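Local coordinates for protein enoyl-CoA hydratase (PDB 2PPY) that probably hydrates the double bond of enoyl-CoA thioesters in fatty acid beta-oxidation, as a member of the enoyl-CoA hydratase/isomerase (crotonase) family, at residues Y104-E109 with L121-R126; I57-V62 with R196-A201. All coordinates share one frame; numbering follows the deposited sequence.

Overall arrangement
Both contacts belong to the central mixed sheet of the crotonase-like fold, and their centres are about 9 Å apart. Interaction 1 pairs strand 103-108 with the start of strand 125-129; interaction 2 lays helix 193-205 against strand 55-60. Strands 55-60 and 103-108 are parallel neighbours, and the backbones meet directly, with Cys107 N 2.7 Å from Val58 O. In chain order the segments run 57-62, 104-109, 121-126, 196-201, which places interaction 1 wholly within the sequence that interaction 2 spans. The helix of interaction 2 also reaches interaction 1, Thr197 touching Cys107 and Tyr200 touching Leu125. Interaction 1 thus joins neighbouring strands within the sheet, while interaction 2 covers one of its faces.

Interaction 1. Residues Y104-E109 with L121-R126; sequences YIACLE and LACDLR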
# COMPACT_ATOMS: atom_id res chain seq x y z
N TYR A 104 -14.62 -20.44 4.76
CA TYR A 104 -14.05 -21.64 4.16
C TYR A 104 -13.04 -22.31 5.09
O TYR A 104 -12.06 -21.70 5.51
CB TYR A 104 -13.38 -21.29 2.82
CG TYR A 104 -14.33 -21.31 1.64
CD1 TYR A 104 -15.42 -20.44 1.56
CD2 TYR A 104 -14.16 -22.24 0.61
CE1 TYR A 104 -16.31 -20.49 0.49
CE2 TYR A 104 -15.05 -22.30 -0.46
CZ TYR A 104 -16.12 -21.42 -0.52
OH TYR A 104 -16.99 -21.50 -1.57
N ILE A 105 -13.29 -23.58 5.40
CA ILE A 105 -12.42 -24.35 6.28
C ILE A 105 -11.84 -25.54 5.52
O ILE A 105 -12.57 -26.30 4.90
CB ILE A 105 -13.19 -24.90 7.50
CG1 ILE A 105 -13.93 -23.77 8.22
CG2 ILE A 105 -12.22 -25.59 8.47
CD1 ILE A 105 -14.80 -24.26 9.35
N ALA A 106 -10.52 -25.68 5.57
CA ALA A 106 -9.85 -26.80 4.92
C ALA A 106 -9.71 -27.92 5.94
O ALA A 106 -9.03 -27.75 6.95
CB ALA A 106 -8.49 -26.37 4.43
N CYS A 107 -10.37 -29.05 5.69
CA CYS A 107 -10.29 -30.18 6.60
C CYS A 107 -9.17 -31.09 6.09
O CYS A 107 -9.38 -31.89 5.18
CB CYS A 107 -11.62 -30.95 6.62
SG CYS A 107 -11.68 -32.26 7.87
N LEU A 108 -8.00 -30.97 6.70
CA LEU A 108 -6.84 -31.75 6.27
C LEU A 108 -6.68 -33.07 7.02
O LEU A 108 -6.34 -33.10 8.20
CB LEU A 108 -5.58 -30.89 6.41
CG LEU A 108 -5.69 -29.50 5.76
CD1 LEU A 108 -4.43 -28.70 6.06
CD2 LEU A 108 -5.91 -29.64 4.25
N GLU A 109 -6.93 -34.17 6.31
CA GLU A 109 -6.82 -35.50 6.90
C GLU A 109 -5.69 -36.32 6.29
O GLU A 109 -5.40 -37.42 6.75
CB GLU A 109 -8.14 -36.26 6.73
CG GLU A 109 -9.27 -35.75 7.61
CD GLU A 109 -10.59 -36.43 7.31
OE1 GLU A 109 -11.17 -36.15 6.24
OE2 GLU A 109 -11.04 -37.25 8.13
N LEU A 121 -4.28 -22.87 1.81
CA LEU A 121 -3.85 -21.55 2.25
C LEU A 121 -4.87 -20.49 1.86
O LEU A 121 -5.00 -19.47 2.54
CB LEU A 121 -2.48 -21.19 1.64
CG LEU A 121 -1.23 -21.89 2.20
CD1 LEU A 121 -0.02 -21.59 1.31
CD2 LEU A 121 -0.98 -21.43 3.62
N ALA A 122 -5.59 -20.73 0.77
CA ALA A 122 -6.60 -19.79 0.28
C ALA A 122 -7.89 -19.84 1.09
O ALA A 122 -8.74 -18.96 0.98
CB ALA A 122 -6.89 -20.05 -1.19
N CYS A 123 -8.05 -20.88 1.91
CA CYS A 123 -9.24 -20.99 2.76
C CYS A 123 -9.04 -20.13 4.00
O CYS A 123 -7.91 -19.77 4.33
CB CYS A 123 -9.47 -22.45 3.17
SG CYS A 123 -9.85 -23.56 1.79
N ASP A 124 -10.13 -19.80 4.69
CA ASP A 124 -10.07 -18.96 5.89
C ASP A 124 -9.43 -19.65 7.09
O ASP A 124 -8.77 -18.99 7.91
CB ASP A 124 -11.48 -18.49 6.27
CG ASP A 124 -12.18 -17.76 5.13
OD1 ASP A 124 -11.53 -16.92 4.49
OD2 ASP A 124 -13.37 -18.03 4.87
N LEU A 125 -9.61 -20.96 7.20
CA LEU A 125 -9.06 -21.72 8.32
C LEU A 125 -8.57 -23.09 7.85
O LEU A 125 -9.03 -23.60 6.83
CB LEU A 125 -10.12 -21.92 9.40
CG LEU A 125 -10.75 -20.69 10.06
CD1 LEU A 125 -12.03 -21.10 10.80
CD2 LEU A 125 -9.76 -20.05 11.01
N ARG A 126 -7.65 -23.68 8.61
CA ARG A 126 -7.11 -24.99 8.29
C ARG A 126 -7.05 -25.87 9.54
O ARG A 126 -6.39 -25.51 10.51
CB ARG A 126 -5.70 -24.85 7.70
CG ARG A 126 -5.67 -24.25 6.29
CD ARG A 126 -4.33 -23.56 6.02
NE ARG A 126 -4.21 -22.35 6.84
CZ ARG A 126 -4.90 -21.24 6.63
NH1 ARG A 126 -5.76 -21.16 5.63
NH2 ARG A 126 -4.74 -20.20 7.44
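Tyr104 and Asp124 are locked together at the start of the strand pairing. Asp124 turns its CG beside its own backbone N (chi1 -56°), which brings OD2 to 2.7 Å from Tyr104 N in an almost straight bond (170°); the donor approaches on the anti side of the carboxylate, tilted out of its plane. The same OD2 has a salt bridge to Lys216, so a buried negative charge is gripped twice. Tyr104 O is met by Leu125 N at 3.1 Å, and Ala106 N reaches Leu125 O at 2.9 Å; these bonds set the parallel register. On one face the side chains of Ile105 and Leu125 extend alongside one another in a common direction, CG1 to CD1 4.2 Å. The other face carries Ala106, whose CB sits 4.0 Å from Arg126 CG and 4.1 Å from Cys123 SG. Arg126 bends at chi3 (-69°) and swings its guanidinium back to Cys123 O, 2.9 Å from NH1; the oxygen lies in the guanidinium plane, but NH1 comes from above the carbonyl plane. Ser161 of a second subunit bonds Asp124 O. Two adjacent parallel strands, connected through strand 111-113 and helix 115-121, here form a beta-alpha-beta crossover in the crotonase-fold sheet.

Interaction 2. Residues I57-V62 with R196-A201; sequences IVMSDV and RTREYA
Apolar packing of Ile57 against residues 196-201 of helix 193-205 is one part of the contact. Ile57 points its CB toward the helix and presents two methyls: CD1 rests 3.8 Å from Ala201 CB and 4.0 Å from Arg198 CG, while CG2 meets Thr197 CG2 at 3.9 Å. Thr197 can offer that methyl because CG2 lies anti to its backbone N, leaving OG1 to bond Thr193 O one helical turn back. The other part is van der Waals contact between selenomethionine Met59 and the Arg198 guanidinium, the two side chains meeting nearly perpendicular: Met59 SE lies 3.6 Å from Arg198 NH2 at an oblique approach, and Met59 CE is 3.9 Å from Arg198 NE. The bend of Met59 at chi3 (89°) brings CE beside the NE-CZ-NH2 end of Arg198. Arg198 NE has its salt bridge with Glu21 on strand 19-24. Strand and helix axes approach to 10.4 Å and run nearly antiparallel (168°), as in helix-on-sheet packing. Dispersion and burial therefore dominate the interface, with the polarisable selenium probably also attracted to the charged guanidinium, whose resting place Glu21 probably fixes.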
# COMPACT_ATOMS: atom_id res chain seq x y z
N ILE A 57 -16.87 -26.48 4.12
CA ILE A 57 -15.77 -27.33 4.55
C ILE A 57 -15.22 -28.05 3.33
O ILE A 57 -15.96 -28.70 2.59
CB ILE A 57 -16.21 -28.42 5.55
CG1 ILE A 57 -16.85 -27.79 6.78
CG2 ILE A 57 -15.00 -29.24 5.97
CD1 ILE A 57 -17.44 -28.82 7.75
N VAL A 58 -13.92 -27.93 3.10
CA VAL A 58 -13.33 -28.61 1.97
C VAL A 58 -12.58 -29.81 2.54
O VAL A 58 -11.70 -29.66 3.38
CB VAL A 58 -12.36 -27.69 1.21
CG1 VAL A 58 -11.77 -28.43 0.01
CG2 VAL A 58 -13.09 -26.43 0.76
N MSE A 59 -12.96 -31.01 2.10
CA MSE A 59 -12.31 -32.23 2.56
C MSE A 59 -12.04 -33.19 1.42
O MSE A 59 -12.49 -32.99 0.30
CB MSE A 59 -13.13 -32.91 3.67
CG MSE A 59 -14.64 -32.84 3.53
SE MSE A 59 -15.55 -33.84 4.94
CE MSE A 59 -15.73 -32.48 6.29
N SER A 60 -11.27 -34.24 1.72
CA SER A 60 -10.89 -35.23 0.72
C SER A 60 -11.41 -36.62 1.06
O SER A 60 -11.43 -37.01 2.23
CB SER A 60 -9.36 -35.28 0.59
OG SER A 60 -8.94 -36.33 -0.25
N ASP A 61 -11.84 -37.35 0.04
CA ASP A 61 -12.34 -38.71 0.24
C ASP A 61 -11.24 -39.71 -0.08
O ASP A 61 -11.48 -40.92 -0.07
CB ASP A 61 -13.55 -38.99 -0.65
CG ASP A 61 -14.75 -38.12 -0.31
OD1 ASP A 61 -14.97 -37.84 0.89
OD2 ASP A 61 -15.48 -37.73 -1.25
N VAL A 62 -10.05 -39.21 -0.39
CA VAL A 62 -8.92 -40.07 -0.71
C VAL A 62 -8.14 -40.38 0.56
O VAL A 62 -7.74 -39.48 1.31
CB VAL A 62 -7.99 -39.40 -1.75
CG1 VAL A 62 -6.82 -40.32 -2.07
CG2 VAL A 62 -8.78 -39.10 -3.02
N ARG A 196 -14.82 -33.11 14.64
CA ARG A 196 -14.57 -31.83 15.29
C ARG A 196 -14.62 -30.64 14.33
O ARG A 196 -14.99 -29.54 14.72
CB ARG A 196 -13.23 -31.89 16.04
CG ARG A 196 -13.21 -33.01 17.08
CD ARG A 196 -12.01 -32.93 18.00
NE ARG A 196 -11.98 -31.66 18.72
CZ ARG A 196 -11.05 -31.32 19.60
NH1 ARG A 196 -10.07 -32.17 19.88
NH2 ARG A 196 -11.09 -30.14 20.19
N THR A 197 -14.25 -30.86 13.07
CA THR A 197 -14.32 -29.79 12.07
C THR A 197 -15.79 -29.44 11.86
O THR A 197 -16.16 -28.27 11.86
CB THR A 197 -13.70 -30.22 10.72
OG1 THR A 197 -12.30 -30.47 10.88
CG2 THR A 197 -13.90 -29.12 9.67
N ARG A 198 -16.62 -30.47 11.68
CA ARG A 198 -18.05 -30.28 11.47
C ARG A 198 -18.70 -29.63 12.69
O ARG A 198 -19.63 -28.83 12.56
CB ARG A 198 -18.74 -31.62 11.17
CG ARG A 198 -18.59 -32.07 9.73
CD ARG A 198 -18.88 -33.55 9.55
NE ARG A 198 -18.77 -33.94 8.15
CZ ARG A 198 -18.51 -35.18 7.74
NH1 ARG A 198 -18.31 -36.15 8.62
NH2 ARG A 198 -18.43 -35.44 6.44
N GLU A 199 -18.21 -29.99 13.87
CA GLU A 199 -18.73 -29.44 15.11
C GLU A 199 -18.46 -27.94 15.16
O GLU A 199 -19.30 -27.16 15.60
CB GLU A 199 -18.08 -30.13 16.31
CG GLU A 199 -18.53 -29.63 17.66
CD GLU A 199 -17.94 -30.43 18.80
OE1 GLU A 199 -18.18 -31.65 18.86
OE2 GLU A 199 -17.22 -29.83 19.64
N TYR A 200 -17.27 -27.54 14.69
CA TYR A 200 -16.88 -26.13 14.67
C TYR A 200 -17.78 -25.39 13.69
O TYR A 200 -18.30 -24.32 14.00
CB TYR A 200 -15.41 -26.01 14.25
CG TYR A 200 -14.85 -24.60 14.25
CD1 TYR A 200 -15.12 -23.73 13.19
CD2 TYR A 200 -14.01 -24.17 15.27
CE1 TYR A 200 -14.55 -22.44 13.16
CE2 TYR A 200 -13.43 -22.89 15.24
CZ TYR A 200 -13.71 -22.04 14.18
OH TYR A 200 -13.13 -20.79 14.13
N ALA A 201 -17.96 -25.97 12.50
CA ALA A 201 -18.80 -25.36 11.48
C ALA A 201 -20.24 -25.26 11.97
O ALA A 201 -20.91 -24.26 11.73
CB ALA A 201 -18.73 -26.18 10.19